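Long-range contacts in glycosyltransferase (Streptomyces halstedii, PDB 3WAD), which belongs to the GT-B class of glycosyltransferases, enzymes built from two Rossmann-like domains that face each other across a cleft: residues H32-P37 / V51-D56; L77-T82 / H93-Q98; H118-Q123 / E141-P146; R245-L250 / H308-S313; A354-A359 / A389-K394. One frame throughout, in Å; residues are numbered along the deposited sequence.

Contacts 1, 2 and 3 lie in the N-terminal half of this GT-B chain, contacts 4 and 5 in the C-terminal half. Contacts 1 and 3, with centres 16 Å apart, touch directly: ND1 of His-32 and NE2 of His-118 are 2.9 Å apart, a probable hydrogen bond, and both contacts also reach the second subunit. Contact 2 shares their half but stands apart, its nearest atoms about 15 Å from contact 1. Contacts 4 and 5 have centres 17 Å apart and nearest atoms about 8 Å apart, without touching. Between the halves the closest approach is that of contacts 2 and 5, about 11 Å between nearest atoms.

Contact 1 of 5, residues H32-P37 / V51-D56; sequences HIASHP and VPVGND
Backbone hydrogen bonds set Ala-34 beside Val-51 and Ser-35 beside Pro-52 in parallel register. Val-51 N donates to Ile-33 O at 2.7 Å, nearly straight at 164°, and Val-53 N reaches Ser-35 O at 2.9 Å; each donor stands above the carbonyl plane. The return bond from Ser-35 N to Val-51 O is weak at 3.3 Å. CA-H...O contacts reinforce the ladder, the shortest from Ala-34 CA to Val-51 O at 3.1 Å.

Apolar contacts flank it. With CG1 anti to the backbone N (chi1 -178°), Val-51 turns CG2 onto His-32, 3.5 Å from its CB and obliquely placed against its ring. Ala-34 CB lies 4.0 Å from Val-53 CG2, and helix 109-122 packs on both residues.

Carbonyl oxygens meet C-H groups at the far end. Asn-55 O meets the edge of the His-36 ring near its plane, 3.3 Å from CD2, while Pro-37 packs its CD and CG on Gly-54 O.

Strand 30-35, helix 40-44 and strand 49-52 form a beta-alpha-beta unit, and 49-52 is, within this chain, the outermost strand at this side of the parallel sheet, as in the Rossmann-like domain of a GT-B fold.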
# COMPACT_ATOMS: atom_id res chain seq x y z
N HIS B 32 9.71 7.41 1.72
CA HIS B 32 10.73 6.43 1.43
C HIS B 32 10.84 5.42 2.60
O HIS B 32 10.94 5.84 3.79
CB HIS B 32 12.11 7.11 1.21
CG HIS B 32 12.23 7.85 -0.10
ND1 HIS B 32 13.30 8.66 -0.39
CD2 HIS B 32 11.43 7.89 -1.18
CE1 HIS B 32 13.17 9.15 -1.61
NE2 HIS B 32 12.02 8.73 -2.10
N ILE B 33 10.90 4.12 2.27
CA ILE B 33 11.16 3.10 3.32
C ILE B 33 12.59 2.62 3.16
O ILE B 33 12.94 1.92 2.15
CB ILE B 33 10.16 1.83 3.28
CG1 ILE B 33 8.70 2.27 3.03
CG2 ILE B 33 10.38 0.88 4.53
CD1 ILE B 33 8.08 3.17 4.19
N ALA B 34 13.42 2.96 4.13
CA ALA B 34 14.82 2.58 4.00
C ALA B 34 15.00 1.38 4.88
O ALA B 34 14.59 1.42 6.05
CB ALA B 34 15.75 3.77 4.49
N SER B 35 15.67 0.35 4.36
CA SER B 35 15.93 -0.86 5.11
C SER B 35 17.09 -1.56 4.41
O SER B 35 17.50 -1.14 3.28
CB SER B 35 14.64 -1.71 5.16
OG SER B 35 14.69 -2.82 6.06
N HIS B 36 17.67 -2.57 5.06
CA HIS B 36 18.67 -3.42 4.39
C HIS B 36 18.15 -4.04 3.09
O HIS B 36 16.95 -4.19 2.90
CB HIS B 36 19.23 -4.52 5.31
CG HIS B 36 19.57 -4.06 6.71
ND1 HIS B 36 18.62 -3.85 7.68
CD2 HIS B 36 20.77 -3.81 7.30
CE1 HIS B 36 19.21 -3.49 8.80
NE2 HIS B 36 20.51 -3.47 8.61
N PRO B 37 19.08 -4.37 2.18
CA PRO B 37 18.69 -4.88 0.84
C PRO B 37 17.78 -6.10 0.91
O PRO B 37 16.83 -6.21 0.09
CB PRO B 37 20.04 -5.21 0.18
CG PRO B 37 21.05 -4.31 0.86
CD PRO B 37 20.51 -4.05 2.27
N VAL B 51 14.25 2.09 -0.23
CA VAL B 51 15.54 2.72 -0.38
C VAL B 51 16.54 1.83 0.36
O VAL B 51 16.62 1.88 1.57
CB VAL B 51 15.48 4.19 0.21
CG1 VAL B 51 16.80 4.94 0.04
CG2 VAL B 51 14.33 4.95 -0.42
N PRO B 52 17.27 0.97 -0.37
CA PRO B 52 18.17 0.01 0.28
C PRO B 52 19.35 0.73 0.93
O PRO B 52 19.93 1.65 0.32
CB PRO B 52 18.68 -0.87 -0.87
CG PRO B 52 17.74 -0.57 -2.07
CD PRO B 52 17.10 0.78 -1.83
N VAL B 53 19.72 0.31 2.14
CA VAL B 53 20.82 0.94 2.90
C VAL B 53 21.63 -0.15 3.59
O VAL B 53 21.08 -1.11 4.11
CB VAL B 53 20.25 2.01 3.92
CG1 VAL B 53 19.86 3.25 3.22
CG2 VAL B 53 19.01 1.52 4.75
N GLY B 54 22.95 -0.02 3.61
CA GLY B 54 23.78 -1.05 4.24
C GLY B 54 23.78 -2.37 3.49
O GLY B 54 23.37 -2.42 2.32
N ASN B 55 24.26 -3.43 4.14
CA ASN B 55 24.43 -4.77 3.53
C ASN B 55 23.33 -5.63 4.06
O ASN B 55 22.72 -5.22 5.06
CB ASN B 55 25.78 -5.40 3.88
CG ASN B 55 27.00 -4.50 3.45
OD1 ASN B 55 27.85 -4.14 4.27
ND2 ASN B 55 27.07 -4.17 2.17
N ASP B 56 23.03 -6.75 3.39
CA ASP B 56 21.98 -7.66 3.86
C ASP B 56 22.20 -7.88 5.36
O ASP B 56 23.35 -8.11 5.81
CB ASP B 56 22.07 -9.05 3.18
CG ASP B 56 21.53 -9.07 1.69
OD1 ASP B 56 21.08 -8.03 1.11
OD2 ASP B 56 21.54 -10.15 1.09

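Contact 2 of 5, residues L77-T82 / H93-Q98; sequences LTLNET and HDVFAQ
A loop lying against a helix defines this contact: residues 77-82, irregular in backbone, pack on one side of helix 89-106 in the N-terminal half of the GT-B fold. Leu-77 carries most of it. Its CB points toward the helix, and CG, beside the backbone N (chi1 -56°), extends so that CD1 settles 3.5 Å from Asp-94 O and 3.8 Å from Asp-94 CB, the two side chains crossing at a slant. The same leucine lays CB against Val-95, 4.0 Å from CG2.

One hydrogen bond joins the segments. Gln-98 NE2 donates to Leu-77 O at 3.2 Å, arriving in the carbonyl plane on a lone pair, although the oxygen is tilted 23° from the amide plane of the glutamine and the N-H...O angle is only 139°. Gln-98 can span the gap because CG is anti to its backbone N and the chain stays extended beyond it. The amide therefore lies along Leu-77, with NE2 also 3.9 Å from its CB.

Val-95 divides its methyls between two loop residues: CG2 packs at 3.7 Å beside Thr-78 O, which is hydrogen-bonded to Tyr-91 OH, and CG1 meets Leu-79 CD1 at 3.9 Å. Within the loop Thr-78 OG1 donates to Asn-80 OD1 at 3.0 Å.

Leu-79 continues onto Trp-157 and Met-160 of helix 156-168, which also receives Phe-96, while His-93 and Ala-97 pack on Pro-179 at the start of helix 179-188. The loop thus bridges helices 89-106 and 156-168, and helix 89-106 also packs on helix 179-188.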
# COMPACT_ATOMS: atom_id res chain seq x y z
N LEU B 77 19.96 -11.34 30.76
CA LEU B 77 19.64 -9.92 30.63
C LEU B 77 18.51 -9.71 29.65
O LEU B 77 18.73 -9.63 28.44
CB LEU B 77 20.88 -9.09 30.22
CG LEU B 77 22.13 -9.16 31.11
CD1 LEU B 77 23.28 -8.38 30.48
CD2 LEU B 77 21.86 -8.72 32.51
N THR B 78 17.29 -9.59 30.16
CA THR B 78 16.16 -9.33 29.27
C THR B 78 15.45 -8.00 29.49
O THR B 78 15.50 -7.38 30.58
CB THR B 78 15.09 -10.41 29.35
OG1 THR B 78 14.53 -10.40 30.66
CG2 THR B 78 15.72 -11.76 29.15
N LEU B 79 14.71 -7.63 28.45
CA LEU B 79 14.07 -6.38 28.37
C LEU B 79 12.63 -6.52 28.85
O LEU B 79 11.97 -5.53 29.14
CB LEU B 79 14.18 -5.92 26.92
CG LEU B 79 14.29 -4.46 26.53
CD1 LEU B 79 14.97 -3.55 27.58
CD2 LEU B 79 14.93 -4.36 25.15
N ASN B 80 12.12 -7.73 28.95
CA ASN B 80 10.81 -7.84 29.50
C ASN B 80 10.76 -7.99 31.05
O ASN B 80 9.71 -8.33 31.59
CB ASN B 80 10.06 -8.96 28.83
CG ASN B 80 10.67 -10.32 29.15
OD1 ASN B 80 11.60 -10.44 29.95
ND2 ASN B 80 10.13 -11.34 28.53
N GLU B 81 11.86 -7.76 31.75
CA GLU B 81 11.90 -8.01 33.19
C GLU B 81 11.02 -6.92 33.88
O GLU B 81 11.28 -5.71 33.73
CB GLU B 81 13.35 -7.88 33.69
CG GLU B 81 13.52 -8.04 35.21
CD GLU B 81 12.94 -9.37 35.66
OE1 GLU B 81 13.49 -10.40 35.31
OE2 GLU B 81 11.91 -9.40 36.33
N THR B 82 10.04 -7.33 34.69
CA THR B 82 9.26 -6.32 35.43
C THR B 82 9.26 -6.51 36.98
O THR B 82 8.67 -5.69 37.70
CB THR B 82 7.83 -6.20 34.97
OG1 THR B 82 7.14 -7.41 35.27
CG2 THR B 82 7.70 -5.92 33.45
N HIS B 93 21.66 -1.00 33.47
CA HIS B 93 22.96 -0.73 32.90
C HIS B 93 23.47 -1.86 31.99
O HIS B 93 23.91 -1.63 30.84
CB HIS B 93 23.97 -0.48 34.02
CG HIS B 93 25.36 -0.31 33.53
ND1 HIS B 93 26.13 -1.38 33.14
CD2 HIS B 93 26.12 0.79 33.34
CE1 HIS B 93 27.31 -0.95 32.72
NE2 HIS B 93 27.33 0.37 32.84
N ASP B 94 23.44 -3.08 32.52
CA ASP B 94 23.95 -4.21 31.74
C ASP B 94 23.01 -4.60 30.61
O ASP B 94 23.48 -5.04 29.60
CB ASP B 94 24.31 -5.42 32.58
CG ASP B 94 25.39 -5.13 33.66
OD1 ASP B 94 26.16 -4.13 33.55
OD2 ASP B 94 25.45 -5.95 34.63
N VAL B 95 21.70 -4.46 30.80
CA VAL B 95 20.79 -4.66 29.71
C VAL B 95 21.21 -3.67 28.56
O VAL B 95 21.35 -4.07 27.41
CB VAL B 95 19.30 -4.50 30.11
CG1 VAL B 95 18.48 -4.51 28.92
CG2 VAL B 95 18.82 -5.74 30.98
N PHE B 96 21.44 -2.40 28.93
CA PHE B 96 21.79 -1.38 27.97
C PHE B 96 23.10 -1.65 27.26
O PHE B 96 23.20 -1.46 26.03
CB PHE B 96 21.77 0.03 28.57
CG PHE B 96 20.41 0.53 28.85
CD1 PHE B 96 19.32 0.00 28.21
CD2 PHE B 96 20.21 1.58 29.76
CE1 PHE B 96 18.06 0.47 28.45
CE2 PHE B 96 18.92 2.07 29.98
CZ PHE B 96 17.86 1.51 29.37
N ALA B 97 24.10 -2.08 28.01
CA ALA B 97 25.38 -2.49 27.42
C ALA B 97 25.21 -3.61 26.41
O ALA B 97 25.79 -3.53 25.33
CB ALA B 97 26.40 -2.82 28.48
N GLN B 98 24.41 -4.62 26.73
CA GLN B 98 24.22 -5.75 25.81
C GLN B 98 23.38 -5.41 24.58
O GLN B 98 23.77 -5.74 23.48
CB GLN B 98 23.57 -6.93 26.53
CG GLN B 98 23.32 -8.16 25.62
CD GLN B 98 22.48 -9.21 26.38
OE1 GLN B 98 23.04 -10.10 27.01
NE2 GLN B 98 21.15 -9.07 26.37

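Contact 3 of 5, residues H118-Q123 / E141-P146; sequences HARQWQ and EAVGAP
Gln-123 lays its side-chain amide across Val-143, the two chains meeting at a slant. As modelled, OE1 comes 3.3 Å from Val-143 CB and NE2 is 3.5 Å from CG1, so both ends of the amide group border the same valine, and the bend at chi2 (-81°) folds the glutamine to bring the amide there. The fine placing of this residue is doubtful, because its CA and CG stand too close to backbone oxygens of the preceding turn. Gln-123 is also the first residue to leave helical geometry after helix 109-122, with positive phi, which places it at the turn where the helix gives way to loop.

Val-143 directs CG1 beside its own backbone N (chi1 -51°), and this methyl is the meeting point for the helix. It lies 4.4 Å from Ala-119 CB and 4.2 Å from Arg-120 CG. Further along, the arginine, bent at chi3, brings NH1 to 3.8 Å from Ala-142 CB, which approaches the guanidinium obliquely. The nearest CA pair, Arg-120 and Val-143, is 6.7 Å apart, a spacing bridged by side chains.

Helix 109-122 is thereby joined to the loop leading from helix 135-141 into strand 147-150. The chemistry is that of van der Waals contact: Val-143 and the Ala-142 methyl pack on methyl, methylene, amide and guanidinium groups near the protein surface, and the polar ends of Arg-120 and Gln-123 contribute area to the interface without bonding across it.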
# COMPACT_ATOMS: atom_id res chain seq x y z
N HIS B 118 21.67 9.47 2.52
CA HIS B 118 20.31 9.69 1.96
C HIS B 118 19.56 10.84 2.61
O HIS B 118 18.78 11.60 1.95
CB HIS B 118 19.45 8.41 2.05
CG HIS B 118 18.13 8.53 1.34
ND1 HIS B 118 18.05 8.65 -0.03
CD2 HIS B 118 16.85 8.54 1.79
CE1 HIS B 118 16.78 8.76 -0.39
NE2 HIS B 118 16.02 8.70 0.70
N ALA B 119 19.67 10.92 3.95
CA ALA B 119 18.97 12.04 4.63
C ALA B 119 19.60 13.37 4.13
O ALA B 119 18.86 14.28 3.82
CB ALA B 119 18.97 11.92 6.23
N ARG B 120 20.92 13.39 3.93
CA ARG B 120 21.63 14.64 3.52
C ARG B 120 21.17 15.01 2.10
O ARG B 120 20.66 16.13 1.87
CB ARG B 120 23.14 14.55 3.63
CG ARG B 120 23.67 14.38 5.05
CD ARG B 120 25.11 14.95 5.24
NE ARG B 120 26.09 13.98 5.75
CZ ARG B 120 26.58 13.88 7.01
NH1 ARG B 120 26.16 14.67 8.01
NH2 ARG B 120 27.47 12.92 7.28
N GLN B 121 21.18 14.02 1.20
CA GLN B 121 20.67 14.22 -0.16
C GLN B 121 19.23 14.58 -0.22
O GLN B 121 18.88 15.64 -0.73
CB GLN B 121 20.92 12.98 -1.03
CG GLN B 121 22.31 12.90 -1.50
CD GLN B 121 22.91 14.31 -1.90
OE1 GLN B 121 22.35 15.04 -2.77
NE2 GLN B 121 24.05 14.68 -1.25
N TRP B 122 18.38 13.70 0.28
CA TRP B 122 16.91 13.87 0.16
C TRP B 122 16.35 14.94 1.05
O TRP B 122 15.17 15.39 0.88
CB TRP B 122 16.18 12.55 0.57
CG TRP B 122 14.74 12.44 0.04
CD1 TRP B 122 14.34 12.77 -1.25
CD2 TRP B 122 13.56 11.90 0.68
NE1 TRP B 122 13.05 12.51 -1.43
CE2 TRP B 122 12.51 11.97 -0.27
CE3 TRP B 122 13.29 11.34 1.93
CZ2 TRP B 122 11.19 11.51 -0.01
CZ3 TRP B 122 11.99 10.90 2.21
CH2 TRP B 122 10.94 11.01 1.25
N GLN B 123 17.10 15.19 2.12
CA GLN B 123 16.70 16.10 3.20
C GLN B 123 15.24 15.97 3.65
O GLN B 123 14.49 16.87 3.47
CB GLN B 123 17.07 17.57 2.83
CG GLN B 123 18.62 17.77 2.69
CD GLN B 123 19.30 17.96 4.02
OE1 GLN B 123 18.64 18.30 4.98
NE2 GLN B 123 20.64 17.73 4.09
N GLU B 141 19.14 13.71 12.83
CA GLU B 141 19.80 14.75 13.56
C GLU B 141 20.96 15.34 12.75
O GLU B 141 21.52 16.36 13.10
CB GLU B 141 20.35 14.18 14.87
CG GLU B 141 19.19 13.79 15.79
CD GLU B 141 18.79 14.87 16.75
OE1 GLU B 141 17.90 14.59 17.61
OE2 GLU B 141 19.40 15.98 16.66
N ALA B 142 21.37 14.65 11.69
CA ALA B 142 22.35 15.20 10.81
C ALA B 142 21.69 16.33 10.02
O ALA B 142 22.37 17.12 9.42
CB ALA B 142 22.91 14.10 9.95
N VAL B 143 20.39 16.50 10.11
CA VAL B 143 19.68 17.42 9.25
C VAL B 143 18.54 18.18 10.00
O VAL B 143 17.54 18.69 9.35
CB VAL B 143 19.19 16.72 7.87
CG1 VAL B 143 20.36 15.96 7.14
CG2 VAL B 143 18.00 15.80 8.04
N GLY B 144 18.62 18.16 11.35
CA GLY B 144 17.59 18.78 12.20
C GLY B 144 16.19 18.43 11.74
O GLY B 144 15.21 19.27 11.80
N ALA B 145 16.01 17.17 11.30
CA ALA B 145 14.61 16.81 11.20
C ALA B 145 14.23 16.26 12.57
O ALA B 145 15.02 15.54 13.20
CB ALA B 145 14.35 15.78 10.04
N PRO B 146 13.03 16.57 13.01
CA PRO B 146 12.38 16.00 14.13
C PRO B 146 12.17 14.47 13.73
O PRO B 146 12.01 14.12 12.51
CB PRO B 146 11.07 16.72 14.12
CG PRO B 146 10.86 17.10 12.59
CD PRO B 146 12.13 17.43 12.19

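Contact 4 of 5, residues R245-L250 / H308-S313; sequences RPRVCL and HALLPS
Arg-247 is the first residue of segment 245-250 to engage the other segment, just where strand 247-251 begins. Its backbone N donates to a water at 2.8 Å, and that water donates in turn to Ser-313 O at 3.0 Å, so the strand start is bridged through solvent to the turn made by the 3-10 residues 311-312 and Ser-313. The arginine side chain then runs past this turn: CB lies 3.4 Å from Ser-313 O, CD is 4.0 Å from Leu-310 CD1, and NH1 makes a weak hydrogen bond to Ser-313 OG at 3.3 Å and 144°. The serine oxygen sits at the edge of the guanidinium, near its plane, and the bend at chi3 (-131°) turns the terminal group toward it.

The next residue to face the second segment is Cys-249. Its SG lies 3.7 Å from Leu-310 CD2, while CB faces Leu-311 CD2 at 4.2 Å. Leu-310 thus splits its methyls, CD1 to the arginine methylene and CD2 to the cysteine.

Strand 247-251 lies beside strand 314-319 in the parallel sheet of the C-terminal half, and the turn packed here leads from helix 307-310 directly into that neighbouring strand. Ser-313 OG also donates to Leu-310 O at 3.0 Å in the carbonyl plane, and Ser-313 N, bonded to the same oxygen, pins the turn. The hydroxyl's own bond directs its proton to Leu-310 O, which leaves OG to accept from the guanidinium, though only weakly, while the leucines and cysteine make the apolar part of this buried contact.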
# COMPACT_ATOMS: atom_id res chain seq x y z
N ARG B 245 -21.01 -22.88 11.09
CA ARG B 245 -21.26 -22.71 12.55
C ARG B 245 -19.99 -22.12 13.21
O ARG B 245 -19.01 -21.94 12.53
CB ARG B 245 -21.60 -24.05 13.18
CG ARG B 245 -20.56 -25.09 12.85
CD ARG B 245 -20.11 -25.80 14.09
NE ARG B 245 -19.20 -26.84 13.66
CZ ARG B 245 -18.85 -27.90 14.38
NH1 ARG B 245 -19.31 -28.09 15.61
NH2 ARG B 245 -18.04 -28.78 13.85
N PRO B 246 -19.98 -21.86 14.53
CA PRO B 246 -18.84 -21.12 15.13
C PRO B 246 -17.45 -21.56 14.64
O PRO B 246 -17.24 -22.73 14.33
CB PRO B 246 -19.00 -21.39 16.63
CG PRO B 246 -20.50 -21.55 16.78
CD PRO B 246 -20.93 -22.32 15.57
N ARG B 247 -16.52 -20.62 14.53
CA ARG B 247 -15.18 -20.92 14.01
C ARG B 247 -14.21 -20.53 15.09
O ARG B 247 -14.49 -19.61 15.86
CB ARG B 247 -14.88 -20.04 12.82
CG ARG B 247 -14.38 -20.72 11.65
CD ARG B 247 -14.71 -19.86 10.44
NE ARG B 247 -15.35 -20.67 9.39
CZ ARG B 247 -15.70 -20.24 8.18
NH1 ARG B 247 -15.47 -19.00 7.78
NH2 ARG B 247 -16.27 -21.10 7.36
N VAL B 248 -13.07 -21.21 15.14
CA VAL B 248 -12.00 -20.84 16.04
C VAL B 248 -10.73 -20.87 15.22
O VAL B 248 -10.58 -21.72 14.35
CB VAL B 248 -11.88 -21.79 17.26
CG1 VAL B 248 -10.56 -21.59 18.01
CG2 VAL B 248 -13.08 -21.56 18.22
N CYS B 249 -9.83 -19.93 15.51
CA CYS B 249 -8.66 -19.76 14.76
C CYS B 249 -7.55 -20.17 15.70
O CYS B 249 -7.43 -19.66 16.79
CB CYS B 249 -8.55 -18.29 14.31
SG CYS B 249 -6.92 -18.02 13.64
N LEU B 250 -6.76 -21.13 15.26
CA LEU B 250 -5.62 -21.67 15.99
C LEU B 250 -4.30 -21.40 15.25
O LEU B 250 -4.06 -21.96 14.20
CB LEU B 250 -5.81 -23.18 16.17
CG LEU B 250 -4.69 -23.94 16.83
CD1 LEU B 250 -4.53 -23.49 18.33
CD2 LEU B 250 -4.86 -25.49 16.62
N HIS B 308 -7.77 -10.88 8.87
CA HIS B 308 -8.84 -9.92 8.70
C HIS B 308 -9.91 -10.55 7.87
O HIS B 308 -11.01 -10.13 8.00
CB HIS B 308 -8.35 -8.65 8.03
CG HIS B 308 -7.60 -8.91 6.76
ND1 HIS B 308 -8.15 -8.70 5.51
CD2 HIS B 308 -6.34 -9.37 6.55
CE1 HIS B 308 -7.26 -9.03 4.58
NE2 HIS B 308 -6.15 -9.43 5.19
N ALA B 309 -9.64 -11.58 7.04
CA ALA B 309 -10.82 -12.24 6.34
C ALA B 309 -11.49 -13.29 7.20
O ALA B 309 -12.73 -13.46 7.17
CB ALA B 309 -10.48 -12.86 4.99
N LEU B 310 -10.65 -13.95 8.01
CA LEU B 310 -11.08 -15.03 8.92
C LEU B 310 -11.76 -14.50 10.20
O LEU B 310 -12.86 -14.94 10.54
CB LEU B 310 -9.87 -15.96 9.28
CG LEU B 310 -10.17 -17.17 10.19
CD1 LEU B 310 -11.22 -18.14 9.61
CD2 LEU B 310 -8.85 -17.91 10.47
N LEU B 311 -11.11 -13.62 10.94
CA LEU B 311 -11.59 -13.30 12.28
C LEU B 311 -13.04 -12.79 12.41
O LEU B 311 -13.63 -13.01 13.43
CB LEU B 311 -10.62 -12.39 13.05
CG LEU B 311 -9.31 -13.03 13.48
CD1 LEU B 311 -8.56 -11.97 14.16
CD2 LEU B 311 -9.55 -14.25 14.43
N PRO B 312 -13.59 -12.05 11.41
CA PRO B 312 -15.03 -11.62 11.54
C PRO B 312 -16.03 -12.77 11.79
O PRO B 312 -17.14 -12.55 12.32
CB PRO B 312 -15.31 -10.98 10.19
CG PRO B 312 -13.94 -10.41 9.81
CD PRO B 312 -13.00 -11.51 10.17
N SER B 313 -15.66 -13.98 11.40
CA SER B 313 -16.51 -15.12 11.65
C SER B 313 -16.04 -16.01 12.83
O SER B 313 -16.55 -17.10 12.97
CB SER B 313 -16.61 -15.94 10.36
OG SER B 313 -15.38 -16.57 10.04
O HOH W 1 -17.75 -18.28 15.42

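Contact 5 of 5, residues A354-A359 / A389-K394; sequences AERGAA and AEQIQK
Apolar contact centres on Ile-392 and Ala-358. Ile-392 CD1 presses on Ala-358 CB at 3.5 Å, closer than carbon atoms usually pack, and the same alanine methyl lies 4.0 Å from Ala-389 N, where the backbones come nearest, with the CA atoms of Ala-358 and Ala-389 4.8 Å apart.

Flat-on-aliphatic packing comes from Arg-356, whose guanidinium spreads over the isoleucine: Ile-392 CG1 sits 3.9 Å above the plane, over its centre. At the edge of the group, near its plane, Gln-391 CG is 3.5 Å from NH2. Bends at chi2 and chi3 (-149° and 45°) turn the arginine into this position. Its plane stands 34° from that of the Gln-391 amide.

Backbone capping shapes the first segment. Gly-357, with positive phi, ends helix 346-355 in a Schellman motif, and its N bonds to Ala-354 O at 2.9 Å. The chain then turns toward strand 359-361, bringing Ala-358 against helix 384-397.

Glu-395 forms a salt bridge with Arg-356 NH2 and accepts a hydrogen bond from Gln-391 NE2, and Trp-212 makes a cation-pi contact with the arginine. The ionic hold comes from Glu-395, just beyond segment 389-394, while the contact itself is apolar.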
# COMPACT_ATOMS: atom_id res chain seq x y z
N ALA B 354 -6.59 -10.56 30.18
CA ALA B 354 -7.24 -11.51 31.10
C ALA B 354 -8.02 -10.71 32.16
O ALA B 354 -9.18 -11.03 32.42
CB ALA B 354 -6.23 -12.48 31.73
N GLU B 355 -7.43 -9.60 32.65
CA GLU B 355 -8.07 -8.77 33.68
C GLU B 355 -9.33 -8.08 33.22
O GLU B 355 -10.13 -7.70 34.03
CB GLU B 355 -7.13 -7.70 34.22
CG GLU B 355 -5.97 -8.23 34.97
CD GLU B 355 -4.98 -7.12 35.22
OE1 GLU B 355 -5.13 -6.04 34.61
OE2 GLU B 355 -4.08 -7.34 36.03
N ARG B 356 -9.49 -7.89 31.93
CA ARG B 356 -10.65 -7.23 31.38
C ARG B 356 -11.72 -8.28 31.00
O ARG B 356 -12.84 -7.97 30.57
CB ARG B 356 -10.20 -6.34 30.21
CG ARG B 356 -9.29 -5.17 30.69
CD ARG B 356 -9.40 -3.91 29.84
NE ARG B 356 -10.79 -3.54 29.51
CZ ARG B 356 -11.14 -2.52 28.72
NH1 ARG B 356 -10.21 -1.76 28.20
NH2 ARG B 356 -12.42 -2.24 28.45
N GLY B 357 -11.38 -9.54 31.20
CA GLY B 357 -12.32 -10.60 30.94
C GLY B 357 -12.37 -11.00 29.50
O GLY B 357 -13.29 -11.73 29.13
N ALA B 358 -11.41 -10.53 28.70
CA ALA B 358 -11.39 -10.70 27.22
C ALA B 358 -10.59 -11.90 26.76
O ALA B 358 -10.68 -12.30 25.60
CB ALA B 358 -10.84 -9.42 26.51
N ALA B 359 -9.86 -12.51 27.68
CA ALA B 359 -8.96 -13.57 27.33
C ALA B 359 -8.78 -14.58 28.49
O ALA B 359 -8.99 -14.23 29.64
CB ALA B 359 -7.63 -12.96 26.99
N ALA B 389 -14.40 -8.50 24.92
CA ALA B 389 -13.65 -8.34 23.66
C ALA B 389 -14.26 -7.20 22.84
O ALA B 389 -13.56 -6.39 22.19
CB ALA B 389 -13.66 -9.65 22.86
N GLU B 390 -15.58 -7.16 22.83
CA GLU B 390 -16.29 -6.09 22.14
C GLU B 390 -16.10 -4.72 22.78
O GLU B 390 -16.01 -3.72 22.08
CB GLU B 390 -17.75 -6.44 22.01
CG GLU B 390 -17.94 -7.69 21.28
CD GLU B 390 -18.93 -7.49 20.18
OE1 GLU B 390 -20.14 -7.81 20.37
OE2 GLU B 390 -18.49 -6.97 19.12
N GLN B 391 -16.00 -4.68 24.09
CA GLN B 391 -15.78 -3.43 24.80
C GLN B 391 -14.40 -2.89 24.41
O GLN B 391 -14.21 -1.68 24.15
CB GLN B 391 -15.84 -3.66 26.34
CG GLN B 391 -15.63 -2.39 27.18
CD GLN B 391 -16.50 -1.23 26.66
OE1 GLN B 391 -17.65 -1.45 26.23
NE2 GLN B 391 -15.98 -0.00 26.70
N ILE B 392 -13.43 -3.79 24.46
CA ILE B 392 -12.08 -3.48 23.96
C ILE B 392 -12.09 -2.90 22.53
O ILE B 392 -11.38 -1.91 22.25
CB ILE B 392 -11.10 -4.71 24.16
CG1 ILE B 392 -11.07 -4.99 25.67
CG2 ILE B 392 -9.71 -4.40 23.57
CD1 ILE B 392 -10.12 -6.02 26.16
N GLN B 393 -12.89 -3.51 21.66
CA GLN B 393 -13.00 -3.13 20.25
C GLN B 393 -13.57 -1.72 20.12
O GLN B 393 -13.05 -0.91 19.35
CB GLN B 393 -13.84 -4.14 19.49
CG GLN B 393 -14.09 -3.84 17.98
CD GLN B 393 -15.21 -4.74 17.41
OE1 GLN B 393 -16.08 -5.17 18.13
NE2 GLN B 393 -15.16 -5.04 16.14
N LYS B 394 -14.63 -1.43 20.90
CA LYS B 394 -15.22 -0.09 20.98
C LYS B 394 -14.20 1.01 21.35
O LYS B 394 -14.14 2.01 20.65
CB LYS B 394 -16.48 -0.14 21.89
CG LYS B 394 -17.02 1.19 22.32
CD LYS B 394 -18.19 1.03 23.36
CE LYS B 394 -18.74 2.43 23.77
NZ LYS B 394 -20.25 2.56 23.63